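Local coordinates for protein putative hexose oxidase (Nonomuraea sp. ATCC 39727, PDB 5AWV) that binds FAD and the glycopeptide antibiotic teicoplanin and probably oxidises a sugar of such glycopeptides as a flavin-dependent hexose oxidase, at residues 419-425 and 467-473; 281-285 and 403-409; 293-299 and 395-401. One frame throughout, in Å; residues are numbered along the deposited sequence.

Contact 1 of 3, residues 419-425 and 467-473. With FAD (flavin-adenine dinucleotide), chain M; N1L (2-amino-2-deoxy-beta-D-glucopyranuronic acid), chain B.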
loop_
_atom_site.group_PDB
_atom_site.type_symbol
_atom_site.label_atom_id
_atom_site.label_comp_id
_atom_site.label_asym_id
_atom_site.label_seq_id
_atom_site.Cartn_x
_atom_site.Cartn_y
_atom_site.Cartn_z
ATOM N N GLN A 419 5.679 11.930 10.766
ATOM C CA GLN A 419 6.978 11.380 11.174
ATOM C C GLN A 419 8.001 11.652 10.121
ATOM O O GLN A 419 8.110 10.916 9.152
ATOM C CB GLN A 419 6.886 9.858 11.454
ATOM C CG GLN A 419 5.978 9.548 12.604
ATOM C CD GLN A 419 4.527 9.250 12.198
ATOM O OE1 GLN A 419 4.144 9.357 11.036
ATOM N NE2 GLN A 419 3.743 8.785 13.145
ATOM N N ARG A 420 8.731 12.743 10.314
ATOM C CA ARG A 420 9.682 13.236 9.354
ATOM C C ARG A 420 11.072 13.378 9.957
ATOM O O ARG A 420 11.942 14.093 9.445
ATOM C CB ARG A 420 9.173 14.546 8.717
ATOM C CG ARG A 420 7.963 14.362 7.835
ATOM C CD ARG A 420 8.240 13.520 6.596
ATOM N NE ARG A 420 7.106 13.552 5.665
ATOM C CZ ARG A 420 7.138 13.248 4.377
ATOM N NH1 ARG A 420 8.256 12.870 3.798
ATOM N NH2 ARG A 420 5.998 13.341 3.638
ATOM N N ASP A 421 11.332 12.621 11.006
ATOM C CA ASP A 421 12.734 12.444 11.458
ATOM C C ASP A 421 13.033 11.059 11.966
ATOM O O ASP A 421 14.017 10.879 12.677
ATOM C CB ASP A 421 13.195 13.521 12.454
ATOM C CG ASP A 421 12.744 13.266 13.815
ATOM O OD1 ASP A 421 11.748 12.549 14.019
ATOM O OD2 ASP A 421 13.412 13.752 14.730
ATOM N N ALA A 422 12.240 10.070 11.539
ATOM C CA ALA A 422 12.462 8.695 11.906
ATOM C C ALA A 422 13.612 8.088 11.108
ATOM O O ALA A 422 13.988 8.564 10.033
ATOM C CB ALA A 422 11.167 7.888 11.692
ATOM N N ILE A 423 14.194 7.033 11.677
ATOM C CA ILE A 423 15.294 6.283 11.051
ATOM C C ILE A 423 14.854 4.852 10.680
ATOM O O ILE A 423 15.443 4.243 9.775
ATOM C CB ILE A 423 16.523 6.243 11.990
ATOM C CG1 ILE A 423 16.267 5.467 13.323
ATOM C CG2 ILE A 423 16.961 7.631 12.320
ATOM C CD1 ILE A 423 17.536 5.245 14.218
ATOM N N LEU A 424 13.852 4.306 11.380
ATOM C CA LEU A 424 13.399 2.907 11.134
ATOM C C LEU A 424 11.915 2.827 11.292
ATOM O O LEU A 424 11.326 3.542 12.149
ATOM C CB LEU A 424 14.061 1.985 12.182
ATOM C CG LEU A 424 15.580 1.813 12.059
ATOM C CD1 LEU A 424 16.185 1.322 13.384
ATOM C CD2 LEU A 424 15.874 0.849 10.937
ATOM N N LYS A 425 11.297 1.896 10.579
ATOM C CA LYS A 425 9.988 1.525 10.919
ATOM C C LYS A 425 10.157 0.157 11.560
ATOM O O LYS A 425 10.963 -0.685 11.087
ATOM C CB LYS A 425 9.036 1.455 9.748
ATOM C CG LYS A 425 8.907 2.786 8.912
ATOM C CD LYS A 425 7.491 2.867 8.292
ATOM C CE LYS A 425 7.476 4.052 7.285
ATOM N NZ LYS A 425 6.086 4.427 6.960
ATOM N N ASP A 467 8.037 7.265 17.658
ATOM C CA ASP A 467 7.251 8.295 17.018
ATOM C C ASP A 467 5.897 7.887 16.467
ATOM O O ASP A 467 5.498 8.341 15.420
ATOM C CB ASP A 467 8.105 9.043 15.965
ATOM C CG ASP A 467 7.746 10.502 15.872
ATOM O OD1 ASP A 467 7.213 11.058 16.883
ATOM O OD2 ASP A 467 7.896 11.111 14.792
ATOM N N GLY A 468 5.162 7.114 17.255
ATOM C CA GLY A 468 3.871 6.619 16.890
ATOM C C GLY A 468 3.893 5.518 15.835
ATOM O O GLY A 468 4.816 4.734 15.835
ATOM N N ALA A 469 2.909 5.522 14.930
ATOM C CA ALA A 469 2.658 4.468 14.005
ATOM C C ALA A 469 2.226 4.975 12.646
ATOM O O ALA A 469 1.950 6.134 12.509
ATOM C CB ALA A 469 1.665 3.464 14.592
ATOM N N TYR A 470 2.317 4.075 11.665
ATOM C CA TYR A 470 2.181 4.332 10.271
ATOM C C TYR A 470 0.771 3.805 9.854
ATOM O O TYR A 470 0.470 2.612 10.017
ATOM C CB TYR A 470 3.246 3.600 9.535
ATOM C CG TYR A 470 3.133 3.574 8.021
ATOM C CD1 TYR A 470 2.821 4.720 7.292
ATOM C CD2 TYR A 470 3.399 2.412 7.314
ATOM C CE1 TYR A 470 2.748 4.685 5.906
ATOM C CE2 TYR A 470 3.378 2.374 5.924
ATOM C CZ TYR A 470 3.084 3.513 5.202
ATOM O OH TYR A 470 3.045 3.423 3.817
ATOM N N ILE A 471 -0.077 4.686 9.338
ATOM C CA ILE A 471 -1.512 4.337 9.001
ATOM C C ILE A 471 -1.690 3.305 7.915
ATOM O O ILE A 471 -2.680 2.668 7.910
ATOM C CB ILE A 471 -2.352 5.642 8.683
ATOM C CG1 ILE A 471 -3.861 5.399 8.688
ATOM C CG2 ILE A 471 -1.978 6.214 7.362
ATOM C CD1 ILE A 471 -4.432 5.045 10.062
ATOM N N ASN A 472 -0.669 3.072 7.076
ATOM C CA ASN A 472 -0.744 1.922 6.148
ATOM C C ASN A 472 -0.494 0.574 6.744
ATOM O O ASN A 472 -0.747 -0.466 6.074
ATOM C CB ASN A 472 0.142 2.135 4.901
ATOM C CG ASN A 472 -0.604 2.655 3.696
ATOM O OD1 ASN A 472 -1.807 2.470 3.553
ATOM N ND2 ASN A 472 0.128 3.297 2.806
ATOM N N TYR A 473 -0.033 0.595 7.998
ATOM C CA TYR A 473 -0.025 -0.604 8.860
ATOM C C TYR A 473 -1.030 -0.512 10.005
ATOM O O TYR A 473 -0.676 -0.551 11.215
ATOM C CB TYR A 473 1.367 -0.748 9.462
ATOM C CG TYR A 473 2.515 -0.928 8.556
ATOM C CD1 TYR A 473 2.396 -1.347 7.227
ATOM C CD2 TYR A 473 3.812 -0.560 9.040
ATOM C CE1 TYR A 473 3.519 -1.458 6.406
ATOM C CE2 TYR A 473 4.966 -0.707 8.231
ATOM C CZ TYR A 473 4.833 -1.172 6.922
ATOM O OH TYR A 473 6.048 -1.299 6.133
HETATM P PA FAD M . -7.306 -2.229 0.257
HETATM O O1A FAD M . -7.476 -3.324 1.289
HETATM O O2A FAD M . -7.935 -2.326 -1.055
HETATM O O5B FAD M . -7.655 -0.823 0.892
HETATM C C5B FAD M . -7.116 -0.358 2.177
HETATM C C4B FAD M . -7.979 0.734 2.727
HETATM O O4B FAD M . -8.041 1.889 1.883
HETATM C C3B FAD M . -9.445 0.364 3.006
HETATM O O3B FAD M . -10.047 1.108 4.093
HETATM C C2B FAD M . -10.037 0.736 1.682
HETATM O O2B FAD M . -11.413 0.885 1.795
HETATM C C1B FAD M . -9.318 1.992 1.317
HETATM N N9A FAD M . -9.297 2.194 -0.113
HETATM C C8A FAD M . -8.879 1.387 -1.097
HETATM N N7A FAD M . -8.951 1.985 -2.306
HETATM C C5A FAD M . -9.405 3.216 -2.109
HETATM C C6A FAD M . -9.783 4.349 -2.980
HETATM N N6A FAD M . -9.637 4.205 -4.294
HETATM N N1A FAD M . -10.227 5.485 -2.364
HETATM C C2A FAD M . -10.380 5.562 -1.010
HETATM N N3A FAD M . -10.096 4.548 -0.146
HETATM C C4A FAD M . -9.662 3.369 -0.677
HETATM N N1 FAD M . 3.114 -0.520 2.759
HETATM C C2 FAD M . 4.246 0.217 2.558
HETATM O O2 FAD M . 4.189 1.463 2.670
HETATM N N3 FAD M . 5.418 -0.340 2.213
HETATM C C4 FAD M . 5.525 -1.651 1.913
HETATM O O4 FAD M . 6.613 -2.151 1.549
HETATM C C4X FAD M . 4.341 -2.507 2.068
HETATM N N5 FAD M . 4.360 -3.858 1.789
HETATM C C5X FAD M . 3.236 -4.637 1.838
HETATM C C6 FAD M . 3.334 -5.995 1.465
HETATM C C7 FAD M . 2.143 -6.749 1.645
HETATM C C7M FAD M . 2.178 -8.260 1.299
HETATM C C8 FAD M . 0.830 -6.146 2.104
HETATM C C8M FAD M . -0.468 -6.913 2.020
HETATM C C9 FAD M . 0.804 -4.763 2.393
HETATM C C9A FAD M . 1.940 -4.013 2.307
HETATM N N10 FAD M . 1.964 -2.626 2.614
HETATM C C10 FAD M . 3.104 -1.849 2.481
HETATM C "C1'" FAD M . 0.733 -1.941 3.128
HETATM C "C2'" FAD M . -0.045 -1.261 2.066
HETATM O "O2'" FAD M . 0.619 -0.038 1.811
HETATM C "C3'" FAD M . -1.361 -0.990 2.694
HETATM O "O3'" FAD M . -1.874 -2.270 3.070
HETATM C "C4'" FAD M . -2.310 -0.293 1.681
HETATM O "O4'" FAD M . -3.323 0.362 2.448
HETATM C "C5'" FAD M . -2.945 -1.346 0.810
HETATM O "O5'" FAD M . -3.734 -0.729 -0.225
HETATM P P FAD M . -4.710 -1.623 -1.070
HETATM O O1P FAD M . -5.333 -0.826 -2.109
HETATM O O2P FAD M . -4.070 -2.892 -1.560
HETATM O O3P FAD M . -5.683 -2.125 0.099
HETATM C C1 N1L B . 4.853 -8.100 4.182
HETATM C C2 N1L B . 4.438 -8.467 5.698
HETATM C C3 N1L B . 3.693 -7.321 6.410
HETATM C C4 N1L B . 4.575 -6.094 6.330
HETATM C C5 N1L B . 4.706 -5.660 4.845
HETATM C C6 N1L B . 5.480 -4.328 4.669
HETATM N N2 N1L B . 3.615 -9.670 5.803
HETATM O O3 N1L B . 3.468 -7.633 7.867
HETATM O O4 N1L B . 4.042 -4.975 7.205
HETATM O O5 N1L B . 5.454 -6.703 4.101
HETATM O O6B N1L B . 6.890 -4.469 4.533
HETATM O O6A N1L B . 5.364 -3.539 5.785
HETATM O O HOH W 1 9.850 10.993 13.105
HETATM O O HOH W 2 8.998 13.476 14.898
#
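Segments 419-425 and 467-473 meet at two places, near Gln419 and Asp467 and again where Lys425 faces Tyr470, whose CA atoms are 8.3 Å apart; Tyr470 to Tyr473 form a type I beta turn. Gln419 bends at chi2 (93°), which swings its amide onto the other backbone: NE2 donates to Asp467 O at 2.9 Å, each partner lying close to the other's plane. A primary amide suits this place because its NH2 can face two carbonyls, the second, Ala469 O, only weakly. Nearby, two waters sit between the like-charged Asp421 OD1 and Asp467 OD2 and can donate to both, though they have more acceptors nearby than protons; Arg372 and Lys496 pair with the respective acids.

Lys425, extended beyond CG, sets NZ over the Tyr470 ring, 3.1 Å from the centroid and 8° off the normal, a cation-pi contact; NZ is also hydrogen-bonded to Tyr370 OH. In the FAD site, Tyr470 OH donates to FAD O2 at 2.5 Å and accepts from Asn472 ND2, while Asn472 OD1 accepts a hydrogen bond from FAD O4'. Tyr473, hydrogen-bonded to Tyr165, lines the FAD and aminoglucuronic acid pockets. Ammonium and Asn472 N on opposite faces, with two bonds at the hydroxyl, thus fix the Tyr470 ring against the flavin.

Contact 2 of 3, residues 281-285 and 403-409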
loop_
_atom_site.group_PDB
_atom_site.type_symbol
_atom_site.label_atom_id
_atom_site.label_comp_id
_atom_site.label_asym_id
_atom_site.label_seq_id
_atom_site.Cartn_x
_atom_site.Cartn_y
_atom_site.Cartn_z
ATOM N N ASN A 281 23.430 7.363 10.206
ATOM C CA ASN A 281 23.496 7.346 8.734
ATOM C C ASN A 281 22.117 7.467 7.975
ATOM O O ASN A 281 21.914 6.792 6.935
ATOM C CB ASN A 281 24.251 6.100 8.330
ATOM C CG ASN A 281 25.717 6.165 8.821
ATOM O OD1 ASN A 281 26.426 7.067 8.434
ATOM N ND2 ASN A 281 26.075 5.335 9.741
ATOM N N SER A 282 21.197 8.254 8.556
ATOM C CA SER A 282 19.880 8.408 7.972
ATOM C C SER A 282 19.561 9.843 7.631
ATOM O O SER A 282 18.408 10.186 7.387
ATOM C CB SER A 282 18.867 7.791 8.889
ATOM O OG SER A 282 19.186 6.411 8.995
ATOM N N GLY A 283 20.552 10.717 7.673
ATOM C CA GLY A 283 20.365 12.126 7.298
ATOM C C GLY A 283 20.133 12.252 5.797
ATOM O O GLY A 283 20.636 11.430 5.019
ATOM N N PRO A 284 19.344 13.259 5.370
ATOM C CA PRO A 284 19.065 13.508 3.952
ATOM C C PRO A 284 20.340 13.745 3.099
ATOM O O PRO A 284 20.349 13.493 1.883
ATOM C CB PRO A 284 18.236 14.791 3.975
ATOM C CG PRO A 284 18.154 15.293 5.371
ATOM C CD PRO A 284 18.659 14.215 6.293
ATOM N N ASP A 285 21.418 14.207 3.722
ATOM C CA ASP A 285 22.671 14.404 2.999
ATOM C C ASP A 285 23.721 13.286 3.108
ATOM O O ASP A 285 24.753 13.360 2.481
ATOM C CB ASP A 285 23.295 15.763 3.368
ATOM C CG ASP A 285 22.355 16.939 3.061
ATOM O OD1 ASP A 285 21.591 16.887 2.074
ATOM O OD2 ASP A 285 22.374 17.906 3.839
ATOM N N TYR A 403 14.566 3.457 7.026
ATOM C CA TYR A 403 13.721 4.618 6.678
ATOM C C TYR A 403 14.531 5.913 6.792
ATOM O O TYR A 403 15.727 5.860 6.873
ATOM C CB TYR A 403 12.506 4.632 7.546
ATOM C CG TYR A 403 11.329 5.465 7.034
ATOM C CD1 TYR A 403 10.772 5.217 5.812
ATOM C CD2 TYR A 403 10.822 6.521 7.805
ATOM C CE1 TYR A 403 9.695 5.943 5.350
ATOM C CE2 TYR A 403 9.697 7.262 7.420
ATOM C CZ TYR A 403 9.142 6.983 6.171
ATOM O OH TYR A 403 8.049 7.692 5.735
ATOM N N GLY A 404 13.901 7.075 6.718
ATOM C CA GLY A 404 14.585 8.339 6.797
ATOM C C GLY A 404 15.174 8.827 5.514
ATOM O O GLY A 404 14.528 8.724 4.465
ATOM N N GLY A 405 16.393 9.335 5.580
ATOM C CA GLY A 405 17.088 9.909 4.428
ATOM C C GLY A 405 16.205 11.063 3.875
ATOM O O GLY A 405 15.719 11.943 4.647
ATOM N N LYS A 406 15.860 10.983 2.610
ATOM C CA LYS A 406 15.136 12.088 1.928
ATOM C C LYS A 406 13.697 12.279 2.354
ATOM O O LYS A 406 13.129 13.352 2.196
ATOM C CB LYS A 406 15.135 11.898 0.410
ATOM C CG LYS A 406 16.478 12.065 -0.250
ATOM C CD LYS A 406 17.319 13.246 0.212
ATOM C CE LYS A 406 18.441 13.500 -0.764
ATOM N NZ LYS A 406 19.006 14.838 -0.428
ATOM N N VAL A 407 13.116 11.256 2.945
ATOM C CA VAL A 407 11.876 11.383 3.647
ATOM C C VAL A 407 11.929 12.559 4.615
ATOM O O VAL A 407 10.947 13.347 4.714
ATOM C CB VAL A 407 11.546 10.126 4.455
ATOM C CG1 VAL A 407 10.376 10.394 5.339
ATOM C CG2 VAL A 407 11.234 8.939 3.580
ATOM N N ASN A 408 13.063 12.762 5.255
ATOM C CA ASN A 408 13.129 13.679 6.361
ATOM C C ASN A 408 13.522 15.083 5.966
ATOM O O ASN A 408 13.743 15.890 6.823
ATOM C CB ASN A 408 14.083 13.185 7.428
ATOM C CG ASN A 408 13.654 11.804 8.020
ATOM O OD1 ASN A 408 12.614 11.338 7.752
ATOM N ND2 ASN A 408 14.483 11.195 8.812
ATOM N N THR A 409 13.461 15.399 4.692
ATOM C CA THR A 409 13.578 16.823 4.249
ATOM C C THR A 409 12.224 17.570 4.387
ATOM O O THR A 409 12.163 18.778 4.260
ATOM C CB THR A 409 14.037 16.873 2.813
ATOM O OG1 THR A 409 13.086 16.186 1.978
ATOM C CG2 THR A 409 15.430 16.274 2.612
HETATM O O HOH W 3 17.209 12.177 9.219
HETATM O O HOH W 4 19.028 17.340 1.333
#
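A loop, 281-285, meets a second loop that runs into the 3-10 segment 406-409; they come closest at Pro284 and Gly405, 4.1 Å between CA atoms, and a backbone bond joins them: Gly405 N donates to Ser282 O at 2.8 Å. Gly404 and Gly405 both have positive phi, which favours glycine, and a CB on Gly404 would lie close to Ser282 O. Ser282 O also takes a proton from a water that in turn accepts from Asn408 ND2, so the carbonyl is held by two donors. The same ND2 bonds to Ala422 O.

Pro284 runs antiparallel alongside Thr409, with CB to Thr409 CG2 at 3.5 Å, tight for two carbons. Thr409 can offer this methyl because its OG1 is turned back to Lys406 O at 2.8 Å, with chi1 at 60°. Lys406 bends at chi2 (-44°), which brings its long chain round to Pro284; NZ donates to Pro284 O at 3.0 Å from above the carbonyl plane. Asp285 OD1 stays 4.1 Å from Lys406 NZ, too far for a salt bridge, and a water links them, weakly on the lysine side. At one end of the antiparallel sheet, then, the loop between helix 264-280 and strand 291-298 packs on the loop and 3-10 segment that follow strand 395-402.

Contact 3 of 3, residues 293-299 and 395-401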
loop_
_atom_site.group_PDB
_atom_site.type_symbol
_atom_site.label_atom_id
_atom_site.label_comp_id
_atom_site.label_asym_id
_atom_site.label_seq_id
_atom_site.Cartn_x
_atom_site.Cartn_y
_atom_site.Cartn_z
ATOM N N SER A 293 18.183 -1.425 3.966
ATOM C CA SER A 293 18.209 -2.780 4.500
ATOM C C SER A 293 17.075 -3.005 5.416
ATOM O O SER A 293 16.442 -2.063 5.907
ATOM C CB SER A 293 19.550 -3.022 5.225
ATOM O OG SER A 293 19.637 -2.235 6.396
ATOM N N GLN A 294 16.778 -4.266 5.637
ATOM C CA GLN A 294 15.926 -4.566 6.750
ATOM C C GLN A 294 16.334 -5.764 7.557
ATOM O O GLN A 294 16.649 -6.790 6.978
ATOM C CB GLN A 294 14.455 -4.701 6.311
ATOM C CG GLN A 294 14.059 -5.806 5.453
ATOM C CD GLN A 294 12.507 -5.829 5.238
ATOM O OE1 GLN A 294 11.827 -4.844 5.346
ATOM N NE2 GLN A 294 11.990 -6.975 4.936
ATOM N N LEU A 295 16.307 -5.600 8.855
ATOM C CA LEU A 295 16.701 -6.634 9.779
ATOM C C LEU A 295 15.505 -7.428 10.178
ATOM O O LEU A 295 14.642 -6.950 10.843
ATOM C CB LEU A 295 17.504 -6.046 10.943
ATOM C CG LEU A 295 17.990 -7.042 12.041
ATOM C CD1 LEU A 295 18.910 -8.144 11.482
ATOM C CD2 LEU A 295 18.643 -6.343 13.184
ATOM N N MET A 296 15.467 -8.688 9.760
ATOM C CA MET A 296 14.312 -9.519 9.939
ATOM C C MET A 296 14.660 -10.557 11.010
ATOM O O MET A 296 15.538 -11.375 10.780
ATOM C CB MET A 296 13.948 -10.156 8.655
ATOM C CG MET A 296 13.612 -9.132 7.506
ATOM S SD MET A 296 13.736 -9.865 5.860
ATOM C CE MET A 296 12.151 -10.638 5.888
ATOM N N ILE A 297 14.029 -10.436 12.164
ATOM C CA ILE A 297 14.332 -11.217 13.332
ATOM C C ILE A 297 13.134 -12.152 13.465
ATOM O O ILE A 297 12.195 -11.891 14.215
ATOM C CB ILE A 297 14.545 -10.384 14.572
ATOM C CG1 ILE A 297 15.539 -9.252 14.346
ATOM C CG2 ILE A 297 15.004 -11.261 15.736
ATOM C CD1 ILE A 297 15.483 -8.222 15.422
ATOM N N GLY A 298 13.219 -13.268 12.749
ATOM C CA GLY A 298 12.132 -14.212 12.626
ATOM C C GLY A 298 12.563 -15.633 12.960
ATOM O O GLY A 298 13.759 -15.930 12.976
ATOM N N ASN A 299 11.583 -16.484 13.293
ATOM C CA ASN A 299 11.851 -17.949 13.278
ATOM C C ASN A 299 11.884 -18.481 11.841
ATOM O O ASN A 299 11.358 -17.861 10.865
ATOM C CB ASN A 299 10.914 -18.763 14.208
ATOM C CG ASN A 299 9.462 -18.750 13.735
ATOM O OD1 ASN A 299 8.933 -17.709 13.374
ATOM N ND2 ASN A 299 8.846 -19.903 13.664
ATOM N N TYR A 395 4.752 -18.494 12.943
ATOM C CA TYR A 395 5.750 -17.478 12.527
ATOM C C TYR A 395 5.584 -16.297 13.390
ATOM O O TYR A 395 4.458 -15.912 13.678
ATOM C CB TYR A 395 5.565 -17.027 11.076
ATOM C CG TYR A 395 6.557 -15.940 10.653
ATOM C CD1 TYR A 395 7.908 -16.240 10.478
ATOM C CD2 TYR A 395 6.136 -14.626 10.371
ATOM C CE1 TYR A 395 8.840 -15.275 10.114
ATOM C CE2 TYR A 395 7.041 -13.648 9.962
ATOM C CZ TYR A 395 8.378 -13.948 9.865
ATOM O OH TYR A 395 9.269 -13.007 9.459
ATOM N N GLY A 396 6.707 -15.822 13.927
ATOM C CA GLY A 396 6.733 -14.642 14.703
ATOM C C GLY A 396 8.019 -13.927 14.359
ATOM O O GLY A 396 9.083 -14.584 14.162
ATOM N N ALA A 397 7.951 -12.582 14.255
ATOM C CA ALA A 397 9.130 -11.823 13.871
ATOM C C ALA A 397 9.067 -10.353 14.303
ATOM O O ALA A 397 7.945 -9.783 14.546
ATOM C CB ALA A 397 9.377 -11.950 12.382
ATOM N N VAL A 398 10.253 -9.762 14.461
ATOM C CA VAL A 398 10.424 -8.295 14.525
ATOM C C VAL A 398 11.246 -7.890 13.326
ATOM O O VAL A 398 12.368 -8.427 13.128
ATOM C CB VAL A 398 11.133 -7.866 15.790
ATOM C CG1 VAL A 398 11.364 -6.334 15.793
ATOM C CG2 VAL A 398 10.303 -8.307 16.968
ATOM N N TRP A 399 10.716 -6.992 12.495
ATOM C CA TRP A 399 11.440 -6.445 11.347
ATOM C C TRP A 399 11.759 -4.960 11.618
ATOM O O TRP A 399 10.859 -4.213 12.046
ATOM C CB TRP A 399 10.614 -6.517 10.050
ATOM C CG TRP A 399 10.318 -7.863 9.556
ATOM C CD1 TRP A 399 10.563 -9.057 10.185
ATOM C CD2 TRP A 399 9.690 -8.187 8.311
ATOM N NE1 TRP A 399 10.130 -10.083 9.411
ATOM C CE2 TRP A 399 9.595 -9.579 8.246
ATOM C CE3 TRP A 399 9.235 -7.422 7.231
ATOM C CZ2 TRP A 399 9.026 -10.239 7.146
ATOM C CZ3 TRP A 399 8.687 -8.070 6.121
ATOM C CH2 TRP A 399 8.563 -9.461 6.102
ATOM N N LEU A 400 13.006 -4.574 11.387
ATOM C CA LEU A 400 13.475 -3.230 11.605
ATOM C C LEU A 400 13.835 -2.738 10.199
ATOM O O LEU A 400 14.771 -3.245 9.561
ATOM C CB LEU A 400 14.652 -3.231 12.529
ATOM C CG LEU A 400 14.329 -3.648 13.994
ATOM C CD1 LEU A 400 15.433 -4.484 14.580
ATOM C CD2 LEU A 400 14.108 -2.417 14.839
ATOM N N ILE A 401 12.996 -1.854 9.644
ATOM C CA ILE A 401 13.019 -1.512 8.219
ATOM C C ILE A 401 13.636 -0.151 8.069
ATOM O O ILE A 401 13.143 0.804 8.720
ATOM C CB ILE A 401 11.551 -1.496 7.700
ATOM C CG1 ILE A 401 10.811 -2.841 8.012
ATOM C CG2 ILE A 401 11.454 -1.241 6.228
ATOM C CD1 ILE A 401 9.284 -2.695 7.823
HETATM O O HOH W 5 17.149 -2.022 8.700
#
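Leu400 O is gripped by two donors, Leu295 N at 2.9 Å and a water that also donates to Ser293 O. With Leu400 N returning a bond to Leu295 O, this is one hydrogen-bonded pair of an antiparallel ladder; Ile297 and Val398 make the next, and the strand axes run 158° apart.

On one face, Met296 and Trp399 run alongside each other in the same direction. Met296 turns back at chi3 (81°), which places CE over the six-membered ring of Trp399, 3.8 Å from its centroid, in a CH-pi contact; the sulfur makes a long Met-aromatic contact above that face. The flexible thioether can follow the broad indole closely. Gln294, slanting across the indole, brings NE2 to 3.6 Å from Trp399 CE3 and into a weak hydrogen bond with Met296 SD, while its OE1 meets Ile401 CG1. Gly298 leaves room here: a CB would be tight against Tyr395 OH and Ala397.

The other face carries Leu295, Ile297, Val398 and Leu400; Ile297 CD1 packs on Leu400 CD1 at 3.8 Å, beneath helix 264-280. At the strand end, Asn299 OD1 accepts from Gly396 N at 3.0 Å, its side chain taking a backbone carbonyl's role. Trp399 NE1 donates to Tyr395 OH at 3.0 Å, near the ring plane, restraining the indole's rotation and joining the residue that touches the aminoglucuronic acid to one that touches the 8-methylnonanoic acid chain.

Strands 291-298, 395-402 and 424-432 are consecutive neighbours in the large antiparallel sheet, so contact 3 leads straight into contact 1, their centres about 16 Å apart: Lys425 O and Ile401 N lie 2.8 Å apart, probably hydrogen-bonded, and Tyr473 OH is 3.9 Å from Ile401 CD1. Contact 2 follows at the end of strand 395-402, its centre about 22 Å from that of contact 3 and about 13 Å from that of contact 1, which it meets through Arg420 NH1 and Val407 O, 2.9 Å apart and probably hydrogen-bonded. Contact 1 touches the flavin and the sugar directly. The Trp399 side chain of contact 3 is about 4 Å from the same sugar, whereas the Tyr403 side chain of contact 2 stays about 8 Å from FAD.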